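Local coordinates for protein thymidylate synthase thyX (PDB 3AH5) that catalyses the FAD-dependent reductive methylation of dUMP to dTMP, with methylenetetrahydrofolate as methyl donor and NADPH as reductant, working as a homotetramer, at residues M1-K6 against K188-A193; T9-A14 against G196-L201; L80-S85 against Y154-A159; S97-N102 against A128-R133. All blocks are in the same frame, centred on the assembly; numbering follows the deposited sequence.

Contact 1 (M1-K6 against K188-A193); sequences MEVICK and KALFDA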
# COMPACT_ATOMS: atom_id res chain seq x y z
N MET A 1 -17.15 -17.22 -17.05
CA MET A 1 -16.30 -16.83 -15.89
C MET A 1 -16.51 -17.79 -14.73
O MET A 1 -17.65 -18.02 -14.32
CB MET A 1 -16.65 -15.42 -15.44
CG MET A 1 -15.80 -14.90 -14.28
SD MET A 1 -16.68 -13.65 -13.30
CE MET A 1 -16.84 -12.31 -14.48
N GLU A 2 -15.43 -18.35 -14.22
CA GLU A 2 -15.50 -19.27 -13.09
C GLU A 2 -14.49 -18.83 -12.04
O GLU A 2 -13.33 -18.57 -12.34
CB GLU A 2 -15.20 -20.71 -13.51
CG GLU A 2 -15.40 -21.69 -12.36
CD GLU A 2 -14.89 -23.10 -12.65
OE1 GLU A 2 -14.99 -23.96 -11.75
OE2 GLU A 2 -14.40 -23.33 -13.77
N VAL A 3 -14.95 -18.74 -10.80
CA VAL A 3 -14.09 -18.33 -9.70
C VAL A 3 -14.09 -19.40 -8.63
O VAL A 3 -15.15 -19.93 -8.28
CB VAL A 3 -14.57 -16.99 -9.11
CG1 VAL A 3 -13.67 -16.56 -7.95
CG2 VAL A 3 -14.60 -15.91 -10.20
N ILE A 4 -12.91 -19.71 -8.11
CA ILE A 4 -12.75 -20.72 -7.08
C ILE A 4 -11.92 -20.16 -5.93
O ILE A 4 -10.94 -19.45 -6.16
CB ILE A 4 -11.98 -21.95 -7.62
CG1 ILE A 4 -12.68 -22.54 -8.84
CG2 ILE A 4 -11.86 -23.00 -6.53
CD1 ILE A 4 -13.99 -23.23 -8.54
N CYS A 5 -12.30 -20.46 -4.69
CA CYS A 5 -11.51 -20.01 -3.56
C CYS A 5 -10.64 -21.21 -3.19
O CYS A 5 -11.13 -22.19 -2.62
CB CYS A 5 -12.39 -19.61 -2.37
SG CYS A 5 -11.43 -19.26 -0.85
N LYS A 6 -9.36 -21.13 -3.53
CA LYS A 6 -8.40 -22.20 -3.30
C LYS A 6 -7.99 -22.35 -1.84
O LYS A 6 -7.72 -23.45 -1.38
CB LYS A 6 -7.17 -21.97 -4.18
CG LYS A 6 -7.47 -22.17 -5.66
CD LYS A 6 -6.63 -21.28 -6.56
CE LYS A 6 -5.15 -21.58 -6.47
NZ LYS A 6 -4.39 -20.83 -7.52
N LYS A 188 -19.90 -10.95 -7.58
CA LYS A 188 -20.80 -11.98 -7.10
C LYS A 188 -20.07 -13.32 -7.08
O LYS A 188 -20.09 -14.04 -6.07
CB LYS A 188 -22.04 -12.04 -8.00
CG LYS A 188 -23.06 -13.10 -7.62
CD LYS A 188 -23.67 -12.82 -6.26
CE LYS A 188 -24.79 -13.81 -5.95
NZ LYS A 188 -25.32 -13.62 -4.57
N ALA A 189 -19.42 -13.66 -8.19
CA ALA A 189 -18.68 -14.92 -8.28
C ALA A 189 -17.70 -15.02 -7.12
O ALA A 189 -17.60 -16.07 -6.48
CB ALA A 189 -17.94 -15.00 -9.61
N LEU A 190 -16.97 -13.94 -6.85
CA LEU A 190 -16.03 -13.94 -5.73
C LEU A 190 -16.76 -14.25 -4.43
O LEU A 190 -16.38 -15.17 -3.70
CB LEU A 190 -15.30 -12.59 -5.63
CG LEU A 190 -14.13 -12.38 -6.59
CD1 LEU A 190 -13.71 -10.93 -6.55
CD2 LEU A 190 -12.96 -13.29 -6.22
N PHE A 191 -17.81 -13.49 -4.14
CA PHE A 191 -18.61 -13.70 -2.93
C PHE A 191 -19.06 -15.16 -2.84
O PHE A 191 -18.86 -15.82 -1.83
CB PHE A 191 -19.84 -12.80 -2.93
CG PHE A 191 -20.75 -13.03 -1.75
CD1 PHE A 191 -20.39 -12.58 -0.49
CD2 PHE A 191 -21.96 -13.70 -1.91
CE1 PHE A 191 -21.23 -12.81 0.62
CE2 PHE A 191 -22.80 -13.94 -0.82
CZ PHE A 191 -22.44 -13.49 0.44
N ASP A 192 -19.68 -15.65 -3.91
CA ASP A 192 -20.17 -17.03 -3.95
C ASP A 192 -19.09 -18.07 -3.72
O ASP A 192 -19.34 -19.10 -3.10
CB ASP A 192 -20.88 -17.33 -5.27
CG ASP A 192 -22.18 -16.56 -5.43
OD1 ASP A 192 -22.83 -16.21 -4.41
OD2 ASP A 192 -22.57 -16.31 -6.60
N ALA A 193 -17.89 -17.82 -4.24
CA ALA A 193 -16.79 -18.77 -4.08
C ALA A 193 -16.35 -18.84 -2.63
O ALA A 193 -15.78 -19.83 -2.18
CB ALA A 193 -15.61 -18.36 -4.98
O HOH W 1 -14.66 -21.73 -3.92

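Contact 2 (T9-A14 against G196-L201); sequences TPLDIA and GEHQYL. With SO4 (sulfate ion), chain I.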
# COMPACT_ATOMS: atom_id res chain seq x y z
N THR A 9 -8.00 -18.13 5.25
CA THR A 9 -7.54 -18.10 6.63
C THR A 9 -8.71 -18.40 7.58
O THR A 9 -9.79 -17.84 7.43
CB THR A 9 -6.97 -16.71 6.97
OG1 THR A 9 -5.97 -16.35 6.01
CG2 THR A 9 -6.35 -16.71 8.36
N PRO A 10 -8.49 -19.29 8.56
CA PRO A 10 -9.55 -19.62 9.51
C PRO A 10 -10.10 -18.38 10.21
O PRO A 10 -9.35 -17.48 10.59
CB PRO A 10 -8.85 -20.58 10.48
CG PRO A 10 -7.88 -21.29 9.59
CD PRO A 10 -7.31 -20.14 8.77
N LEU A 11 -11.42 -18.33 10.36
CA LEU A 11 -12.11 -17.20 10.99
C LEU A 11 -11.56 -16.74 12.33
O LEU A 11 -11.38 -15.54 12.54
CB LEU A 11 -13.59 -17.51 11.17
CG LEU A 11 -14.63 -16.72 10.36
CD1 LEU A 11 -16.02 -17.08 10.89
CD2 LEU A 11 -14.39 -15.22 10.48
N ASP A 12 -11.29 -17.67 13.24
CA ASP A 12 -10.80 -17.27 14.56
C ASP A 12 -9.49 -16.49 14.55
O ASP A 12 -9.15 -15.85 15.54
CB ASP A 12 -10.70 -18.47 15.50
CG ASP A 12 -9.73 -19.51 15.02
OD1 ASP A 12 -8.56 -19.15 14.75
OD2 ASP A 12 -10.12 -20.69 14.92
N ILE A 13 -8.75 -16.53 13.44
CA ILE A 13 -7.50 -15.78 13.37
C ILE A 13 -7.88 -14.33 13.60
O ILE A 13 -7.19 -13.59 14.29
CB ILE A 13 -6.83 -15.89 11.97
CG1 ILE A 13 -6.33 -17.32 11.73
CG2 ILE A 13 -5.68 -14.90 11.88
CD1 ILE A 13 -5.21 -17.74 12.67
N ALA A 14 -9.01 -13.94 13.02
CA ALA A 14 -9.51 -12.58 13.14
C ALA A 14 -10.08 -12.28 14.54
O ALA A 14 -9.88 -11.19 15.07
CB ALA A 14 -10.56 -12.34 12.07
N GLY A 196 -18.97 -20.64 3.00
CA GLY A 196 -20.19 -20.26 3.69
C GLY A 196 -20.00 -19.63 5.06
O GLY A 196 -20.67 -18.66 5.41
N GLU A 197 -19.08 -20.16 5.86
CA GLU A 197 -18.86 -19.64 7.19
C GLU A 197 -18.47 -18.15 7.25
O GLU A 197 -18.79 -17.47 8.23
CB GLU A 197 -17.80 -20.48 7.91
CG GLU A 197 -17.71 -20.21 9.41
CD GLU A 197 -16.50 -20.85 10.07
OE1 GLU A 197 -16.41 -20.81 11.32
OE2 GLU A 197 -15.63 -21.40 9.34
N HIS A 198 -17.79 -17.65 6.22
CA HIS A 198 -17.31 -16.26 6.18
C HIS A 198 -18.20 -15.23 5.48
O HIS A 198 -18.06 -14.03 5.71
CB HIS A 198 -15.94 -16.17 5.50
CG HIS A 198 -14.86 -16.97 6.17
ND1 HIS A 198 -13.54 -16.58 6.16
CD2 HIS A 198 -14.90 -18.15 6.84
CE1 HIS A 198 -12.81 -17.49 6.79
NE2 HIS A 198 -13.61 -18.45 7.21
N GLN A 199 -19.11 -15.69 4.63
CA GLN A 199 -19.96 -14.77 3.88
C GLN A 199 -20.68 -13.67 4.66
O GLN A 199 -20.96 -12.61 4.11
CB GLN A 199 -20.96 -15.57 3.05
CG GLN A 199 -20.30 -16.46 1.99
CD GLN A 199 -21.30 -17.20 1.12
OE1 GLN A 199 -22.25 -17.82 1.62
NE2 GLN A 199 -21.10 -17.14 -0.19
N TYR A 200 -20.96 -13.90 5.94
CA TYR A 200 -21.67 -12.90 6.74
C TYR A 200 -20.85 -11.63 6.92
O TYR A 200 -21.37 -10.58 7.30
CB TYR A 200 -22.04 -13.49 8.10
CG TYR A 200 -20.90 -13.55 9.09
CD1 TYR A 200 -20.85 -12.68 10.18
CD2 TYR A 200 -19.90 -14.51 8.97
CE1 TYR A 200 -19.83 -12.76 11.13
CE2 TYR A 200 -18.88 -14.61 9.92
CZ TYR A 200 -18.85 -13.74 10.99
OH TYR A 200 -17.85 -13.85 11.93
N LEU A 201 -19.55 -11.73 6.65
CA LEU A 201 -18.63 -10.60 6.76
C LEU A 201 -18.61 -9.78 5.48
O LEU A 201 -18.01 -8.71 5.44
CB LEU A 201 -17.22 -11.12 7.02
CG LEU A 201 -16.58 -11.01 8.40
CD1 LEU A 201 -17.62 -11.03 9.48
CD2 LEU A 201 -15.58 -12.14 8.56
S SO4 I . -18.40 -24.06 1.92
O1 SO4 I . -18.75 -25.49 2.01
O2 SO4 I . -19.62 -23.25 2.01
O3 SO4 I . -17.73 -23.80 0.63
O4 SO4 I . -17.48 -23.72 3.02
O HOH W 2 -12.97 -20.72 8.93

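Contact 3 (L80-S85 against Y154-A159); sequences LSVKSS and YKTHLA. With UMP (2'-deoxyuridine 5'-monophosphate), chain G.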
# COMPACT_ATOMS: atom_id res chain seq x y z
N LEU A 80 -1.74 -10.53 -7.49
CA LEU A 80 -2.14 -11.33 -8.62
C LEU A 80 -1.00 -11.79 -9.51
O LEU A 80 0.04 -11.14 -9.63
CB LEU A 80 -3.18 -10.58 -9.46
CG LEU A 80 -2.97 -9.12 -9.88
CD1 LEU A 80 -4.21 -8.66 -10.65
CD2 LEU A 80 -2.77 -8.24 -8.67
N SER A 81 -1.20 -12.97 -10.10
CA SER A 81 -0.25 -13.56 -11.03
C SER A 81 -1.17 -13.85 -12.20
O SER A 81 -2.05 -14.71 -12.11
CB SER A 81 0.34 -14.84 -10.44
OG SER A 81 1.04 -14.54 -9.25
N VAL A 82 -0.98 -13.10 -13.27
CA VAL A 82 -1.81 -13.16 -14.46
C VAL A 82 -1.17 -13.75 -15.70
O VAL A 82 -0.00 -13.49 -16.02
CB VAL A 82 -2.31 -11.75 -14.82
CG1 VAL A 82 -3.42 -11.82 -15.89
CG2 VAL A 82 -2.79 -11.03 -13.55
N LYS A 83 -1.97 -14.55 -16.41
CA LYS A 83 -1.55 -15.16 -17.66
C LYS A 83 -1.00 -14.02 -18.52
O LYS A 83 -1.66 -12.99 -18.71
CB LYS A 83 -2.78 -15.79 -18.33
CG LYS A 83 -2.56 -16.28 -19.75
CD LYS A 83 -3.84 -16.94 -20.29
CE LYS A 83 -3.64 -17.41 -21.72
NZ LYS A 83 -4.90 -17.91 -22.34
N SER A 84 0.21 -14.21 -19.04
CA SER A 84 0.83 -13.19 -19.87
C SER A 84 0.64 -13.44 -21.35
O SER A 84 1.01 -14.50 -21.86
CB SER A 84 2.33 -13.13 -19.57
OG SER A 84 3.02 -12.43 -20.59
N SER A 85 0.07 -12.45 -22.04
CA SER A 85 -0.14 -12.55 -23.49
C SER A 85 1.22 -12.53 -24.19
O SER A 85 1.37 -13.06 -25.30
CB SER A 85 -1.01 -11.39 -24.00
OG SER A 85 -0.32 -10.16 -24.00
N TYR A 154 -10.57 -10.66 -25.32
CA TYR A 154 -9.71 -11.83 -25.18
C TYR A 154 -9.67 -12.27 -23.72
O TYR A 154 -9.54 -11.44 -22.82
CB TYR A 154 -8.28 -11.53 -25.66
CG TYR A 154 -7.52 -12.77 -26.04
CD1 TYR A 154 -7.64 -13.33 -27.32
CD2 TYR A 154 -6.71 -13.43 -25.11
CE1 TYR A 154 -6.97 -14.51 -27.66
CE2 TYR A 154 -6.05 -14.61 -25.44
CZ TYR A 154 -6.18 -15.15 -26.71
OH TYR A 154 -5.52 -16.31 -27.03
N LYS A 155 -9.77 -13.58 -23.49
CA LYS A 155 -9.76 -14.14 -22.14
C LYS A 155 -8.42 -14.15 -21.44
O LYS A 155 -7.37 -14.34 -22.06
CB LYS A 155 -10.31 -15.57 -22.15
CG LYS A 155 -11.82 -15.66 -22.32
CD LYS A 155 -12.32 -17.09 -22.21
CE LYS A 155 -13.84 -17.13 -22.37
NZ LYS A 155 -14.38 -18.49 -22.21
N THR A 156 -8.46 -13.96 -20.12
CA THR A 156 -7.28 -13.98 -19.29
C THR A 156 -7.56 -14.97 -18.17
O THR A 156 -8.71 -15.38 -17.96
CB THR A 156 -6.98 -12.59 -18.68
OG1 THR A 156 -5.69 -12.61 -18.06
CG2 THR A 156 -8.02 -12.22 -17.63
N HIS A 157 -6.51 -15.36 -17.44
CA HIS A 157 -6.60 -16.32 -16.35
C HIS A 157 -5.68 -15.77 -15.28
O HIS A 157 -4.62 -15.23 -15.60
CB HIS A 157 -6.09 -17.68 -16.83
CG HIS A 157 -6.18 -18.78 -15.81
ND1 HIS A 157 -5.46 -19.95 -15.91
CD2 HIS A 157 -6.94 -18.90 -14.69
CE1 HIS A 157 -5.77 -20.74 -14.90
NE2 HIS A 157 -6.66 -20.13 -14.15
N LEU A 158 -6.06 -15.88 -14.01
CA LEU A 158 -5.19 -15.36 -12.96
C LEU A 158 -5.41 -15.94 -11.58
O LEU A 158 -6.50 -16.39 -11.24
CB LEU A 158 -5.34 -13.84 -12.87
CG LEU A 158 -6.71 -13.32 -12.42
CD1 LEU A 158 -6.55 -12.01 -11.64
CD2 LEU A 158 -7.60 -13.14 -13.63
N ALA A 159 -4.34 -15.93 -10.79
CA ALA A 159 -4.40 -16.38 -9.41
C ALA A 159 -4.60 -15.05 -8.69
O ALA A 159 -3.90 -14.07 -8.98
CB ALA A 159 -3.09 -17.01 -8.99
N1 UMP G . 2.65 -8.04 -16.99
C2 UMP G . 3.39 -6.87 -16.93
N3 UMP G . 4.51 -6.69 -17.71
C4 UMP G . 4.97 -7.64 -18.59
C5 UMP G . 4.29 -8.88 -18.72
C6 UMP G . 3.07 -9.06 -17.86
O2 UMP G . 3.06 -5.96 -16.17
O4 UMP G . 5.96 -7.43 -19.25
C1' UMP G . 1.43 -8.27 -16.13
C2' UMP G . 0.35 -7.15 -16.01
C3' UMP G . -0.94 -7.67 -16.73
C4' UMP G . -0.46 -9.00 -17.30
O3' UMP G . -1.96 -7.89 -15.75
O4' UMP G . 0.67 -9.45 -16.52
C5' UMP G . -0.09 -8.70 -18.73
O5' UMP G . 0.48 -9.80 -19.36
P UMP G . 0.82 -9.28 -20.83
OP1 UMP G . 1.66 -8.07 -20.80
OP2 UMP G . 1.56 -10.45 -21.63
OP3 UMP G . -0.56 -8.98 -21.57
O HOH W 3 -3.80 -12.12 -20.09
O HOH W 4 -7.26 -17.55 -21.42

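Contact 4 (S97-N102 against A128-R133); sequences SFLPLN and ALENLR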
# COMPACT_ATOMS: atom_id res chain seq x y z
N SER A 97 -8.75 -21.33 -38.54
CA SER A 97 -9.41 -20.06 -38.78
C SER A 97 -10.79 -20.04 -38.15
O SER A 97 -11.45 -21.07 -38.08
CB SER A 97 -9.53 -19.81 -40.28
OG SER A 97 -10.28 -18.63 -40.54
N PHE A 98 -11.22 -18.87 -37.68
CA PHE A 98 -12.53 -18.71 -37.06
C PHE A 98 -13.53 -18.13 -38.08
O PHE A 98 -14.64 -17.74 -37.73
CB PHE A 98 -12.43 -17.79 -35.84
CG PHE A 98 -11.66 -18.38 -34.69
CD1 PHE A 98 -12.26 -19.31 -33.83
CD2 PHE A 98 -10.33 -18.03 -34.47
CE1 PHE A 98 -11.55 -19.87 -32.78
CE2 PHE A 98 -9.61 -18.60 -33.41
CZ PHE A 98 -10.22 -19.52 -32.57
N LEU A 99 -13.11 -18.08 -39.34
CA LEU A 99 -13.97 -17.57 -40.40
C LEU A 99 -14.20 -18.67 -41.43
O LEU A 99 -13.35 -19.54 -41.63
CB LEU A 99 -13.33 -16.34 -41.05
CG LEU A 99 -13.53 -14.97 -40.39
CD1 LEU A 99 -14.98 -14.54 -40.52
CD2 LEU A 99 -13.14 -15.04 -38.94
N PRO A 100 -15.37 -18.66 -42.10
CA PRO A 100 -16.47 -17.70 -41.94
C PRO A 100 -17.12 -17.78 -40.56
O PRO A 100 -16.96 -18.78 -39.84
CB PRO A 100 -17.45 -18.10 -43.04
CG PRO A 100 -16.56 -18.70 -44.08
CD PRO A 100 -15.63 -19.55 -43.24
N LEU A 101 -17.86 -16.74 -40.21
CA LEU A 101 -18.55 -16.65 -38.92
C LEU A 101 -19.77 -17.56 -38.83
O LEU A 101 -20.89 -17.08 -38.76
CB LEU A 101 -18.97 -15.20 -38.66
CG LEU A 101 -18.21 -14.39 -37.60
CD1 LEU A 101 -16.71 -14.62 -37.70
CD2 LEU A 101 -18.54 -12.91 -37.79
N ASN A 102 -19.55 -18.87 -38.83
CA ASN A 102 -20.67 -19.79 -38.74
C ASN A 102 -20.90 -20.21 -37.30
O ASN A 102 -20.12 -19.85 -36.41
CB ASN A 102 -20.44 -21.03 -39.61
CG ASN A 102 -19.23 -21.81 -39.18
OD1 ASN A 102 -19.14 -22.26 -38.03
ND2 ASN A 102 -18.28 -21.99 -40.10
N ALA A 128 -11.51 -9.74 -34.77
CA ALA A 128 -10.24 -9.29 -34.21
C ALA A 128 -9.43 -10.51 -33.80
O ALA A 128 -8.20 -10.52 -33.92
CB ALA A 128 -10.49 -8.39 -33.01
N LEU A 129 -10.11 -11.55 -33.33
CA LEU A 129 -9.43 -12.78 -32.92
C LEU A 129 -8.79 -13.44 -34.14
O LEU A 129 -7.64 -13.88 -34.09
CB LEU A 129 -10.42 -13.75 -32.27
CG LEU A 129 -9.84 -15.12 -31.90
CD1 LEU A 129 -8.78 -14.95 -30.81
CD2 LEU A 129 -10.95 -16.06 -31.42
N GLU A 130 -9.54 -13.50 -35.24
CA GLU A 130 -9.04 -14.11 -36.46
C GLU A 130 -7.83 -13.35 -36.96
O GLU A 130 -6.79 -13.96 -37.23
CB GLU A 130 -10.14 -14.12 -37.53
CG GLU A 130 -9.72 -14.72 -38.88
CD GLU A 130 -9.08 -16.10 -38.75
OE1 GLU A 130 -9.38 -16.82 -37.77
OE2 GLU A 130 -8.28 -16.47 -39.64
N ASN A 131 -7.94 -12.03 -37.07
CA ASN A 131 -6.81 -11.24 -37.54
C ASN A 131 -5.60 -11.43 -36.62
O ASN A 131 -4.46 -11.44 -37.08
CB ASN A 131 -7.18 -9.75 -37.61
CG ASN A 131 -8.02 -9.43 -38.82
OD1 ASN A 131 -7.95 -10.11 -39.85
ND2 ASN A 131 -8.82 -8.37 -38.73
N LEU A 132 -5.86 -11.60 -35.33
CA LEU A 132 -4.77 -11.81 -34.38
C LEU A 132 -4.06 -13.13 -34.65
O LEU A 132 -2.84 -13.16 -34.74
CB LEU A 132 -5.29 -11.79 -32.94
CG LEU A 132 -4.28 -12.11 -31.83
CD1 LEU A 132 -3.14 -11.10 -31.84
CD2 LEU A 132 -5.00 -12.08 -30.48
N ARG A 133 -4.82 -14.23 -34.78
CA ARG A 133 -4.17 -15.52 -35.01
C ARG A 133 -3.57 -15.60 -36.42
O ARG A 133 -2.79 -16.49 -36.73
CB ARG A 133 -5.12 -16.69 -34.77
CG ARG A 133 -6.04 -16.97 -35.90
CD ARG A 133 -6.34 -18.44 -36.06
NE ARG A 133 -6.69 -18.67 -37.45
CZ ARG A 133 -5.79 -18.80 -38.42
NH1 ARG A 133 -4.50 -18.75 -38.14
NH2 ARG A 133 -6.19 -18.92 -39.68

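Contact 1 (M1-K6 against K188-A193)
V3 carries the contact by dividing its two methyls, CG2 to A189 and CG1 to L190 and A193. With CG1 anti to the backbone N (chi1 180°) and CG2 beside it, the branches diverge over the helix surface. CG2 comes down on the methyl of A189, CG2 to CB 3.5 Å. CG1 points to the next turn, where it lies 4.0 Å from A193 CB, and it also meets the far branch of L190, CG1 to CD2 3.8 Å. The CB of L190 faces away from the strand, but CD2 turns back to V3, the two side chains meeting obliquely. A189 and A193 are four residues apart and joined by the helical bond from A193 N to A189 O; their methyls both face the strand. At the N-terminal end of the strand the thioether of M1 reaches the same A189, SD to CB 4.1 Å. Farther along it C5 brings CB rather than SG to A193, CB to the carbonyl O 3.4 Å. Polar contact is indirect: one water accepts from C5 N and donates to A193 O, 2.8 Å from each. The axes of strand segment 2-6 and helix segment 188-193 approach to 7.3 Å, crossing at -36°, consistent with the alanines on the helix face. Strand 2-8 is an outermost strand of the chain's antiparallel sheet, and E2 and I4 pair with K62 and E60 of strand 56-65. F59 of that strand touches V3, C5 and L190; in helix 181-193, E182, D185 and L186 also touch M1, and L186 touches V3.

Contact 2 (T9-A14 against G196-L201)
In the ThyX fold, the connection from strand 2-8 into helix 12-22 packs on the turn that follows helix 181-193, and L11 is the residue inserted into that turn. Residues 196-201 have helical backbone angles without the regular bonds, and E197, H198, Y200 and L201 all meet this one leucine. L11 CG lies over one face of the H198 imidazole, a CH-pi contact 3.9 Å from CG to the ring centroid and 17° off the normal. CD1 meets the edge of the Y200 ring, 3.9 Å from CE2, while CD2 turns to L201, touching its CD2 at 3.8 Å. E197, extended beyond CG, passes obliquely, with OE1 3.8 Å from L11 CD1. On the imidazole, ND1 is hydrogen-bonded to Y57 OH and Y8 meets the ring edge-to-face; T9 O lies at the edge near the plane, 3.1 Å from CE1. Y200 OH is bonded to K36 O, and T9 OG1 to Y56 N. A sulfate ion, probably from the crystallisation liquor, accepts from G196 N. Between the segments one water accepts from L11 N, donates to E197 OE2 at 2.8 Å, and lies in the plane of the H198 ring, 2.9 Å from NE2.

Contact 3 (L80-S85 against Y154-A159)
The flat groups joining S81 and A159 are their peptide units, linked by the two hydrogen bonds of an antiparallel pair. S81 N reaches A159 O in the carbonyl plane at 3.1 Å, whereas A159 N approaches S81 O tilted 21° from the plane of the S81 carbonyl, at 2.9 Å. One face of this ladder bears S81 and A159, covered by A17 of the second subunit; the other bears V82 and L158, a non-hydrogen-bonded pair lying side by side, with V82 CG2 3.9 Å from L158 CB. The pairing ends at K83, whose N donates to H157 O at 2.9 Å, nearly along the C=O axis. V82 CG1, anti to the backbone N (chi1 -168°), reaches across to T156 OG1 at 3.2 Å. One water joins that hydroxyl to K83 O. The K83 chain, fully extended, crosses H157 at about a right angle and carries NZ to a salt bridge with E91. H157 ND1 is hydrogen-bonded to Q23 of the second subunit. Beyond the strand the chain bends to the substrate: S84 OG donates to OP2 of dUMP and S85 OG to OP3, both at 2.7 Å. S84 also caps the helix that follows. V82 N bonds to the FAD, while R74 and R174 of the third subunit bind the dUMP. L80 to S84 are part of the ThyX motif, and the segment helps form a nucleotide site shared between subunits.

Contact 4 (S97-N102 against A128-R133)
E130 holds the loop to the helix by receiving the backbone N of F98 on OE1, 2.8 Å away and nearly straight at 171°. The donor comes from above the carboxylate plane, 51° out of it, while the edge of the F98 ring lies against the same oxygen. The other oxygen, OE2, lies 3.1 Å from S97 OG, at most a weak and unsettled bond. F98 then turns its ring to L129, whose CD2 sits over one face, 3.6 Å from the centroid, in a CH-pi contact. L99 CD2 also packs on the aliphatic part of E130, 3.4 Å from CG. E130 gets there by a bend at chi2 (51°) that turns the carboxylate toward F98 N and R133.

The next shell fixes these groups. S97 OG accepts from L99 N at 3.1 Å, an ST turn that shapes the loop round F98. R133, one turn along the helix, bridges to E130 with NH2 3.2 Å from OE2, and its guanidinium edge lies beside S97 CA. The same NH2 has a second partner in E138, while V126, R108 and A109 pack on F98.

Buried E130 is thus gripped by a peptide N-H and by an arginine that is itself shared with E138; this surrounding would be expected to favour the ionised carboxylate and probably offsets part of its charge.

How the contacts relate
Contacts 3 and 4 are buried, contact 2 is partly so, and contact 1 lies near the surface. Contacts 1 and 3 belong to the same antiparallel sheet, at its two outermost strands: the first sets a strand against a helix through methyl groups and a water, the second joins strands by direct backbone bonds and opens on the nucleotide site. Contact 2 follows contact 1 along both chain elements, and Q199 NE2 reaches F191 O between them. Contact 4, outside the sheet, adds a buried carboxylate and arginine to apolar packing; it still touches contact 3, where Y154 packs on L129 and L132. Contacts 2 and 4 are farthest apart, with centres about 46 Å distant.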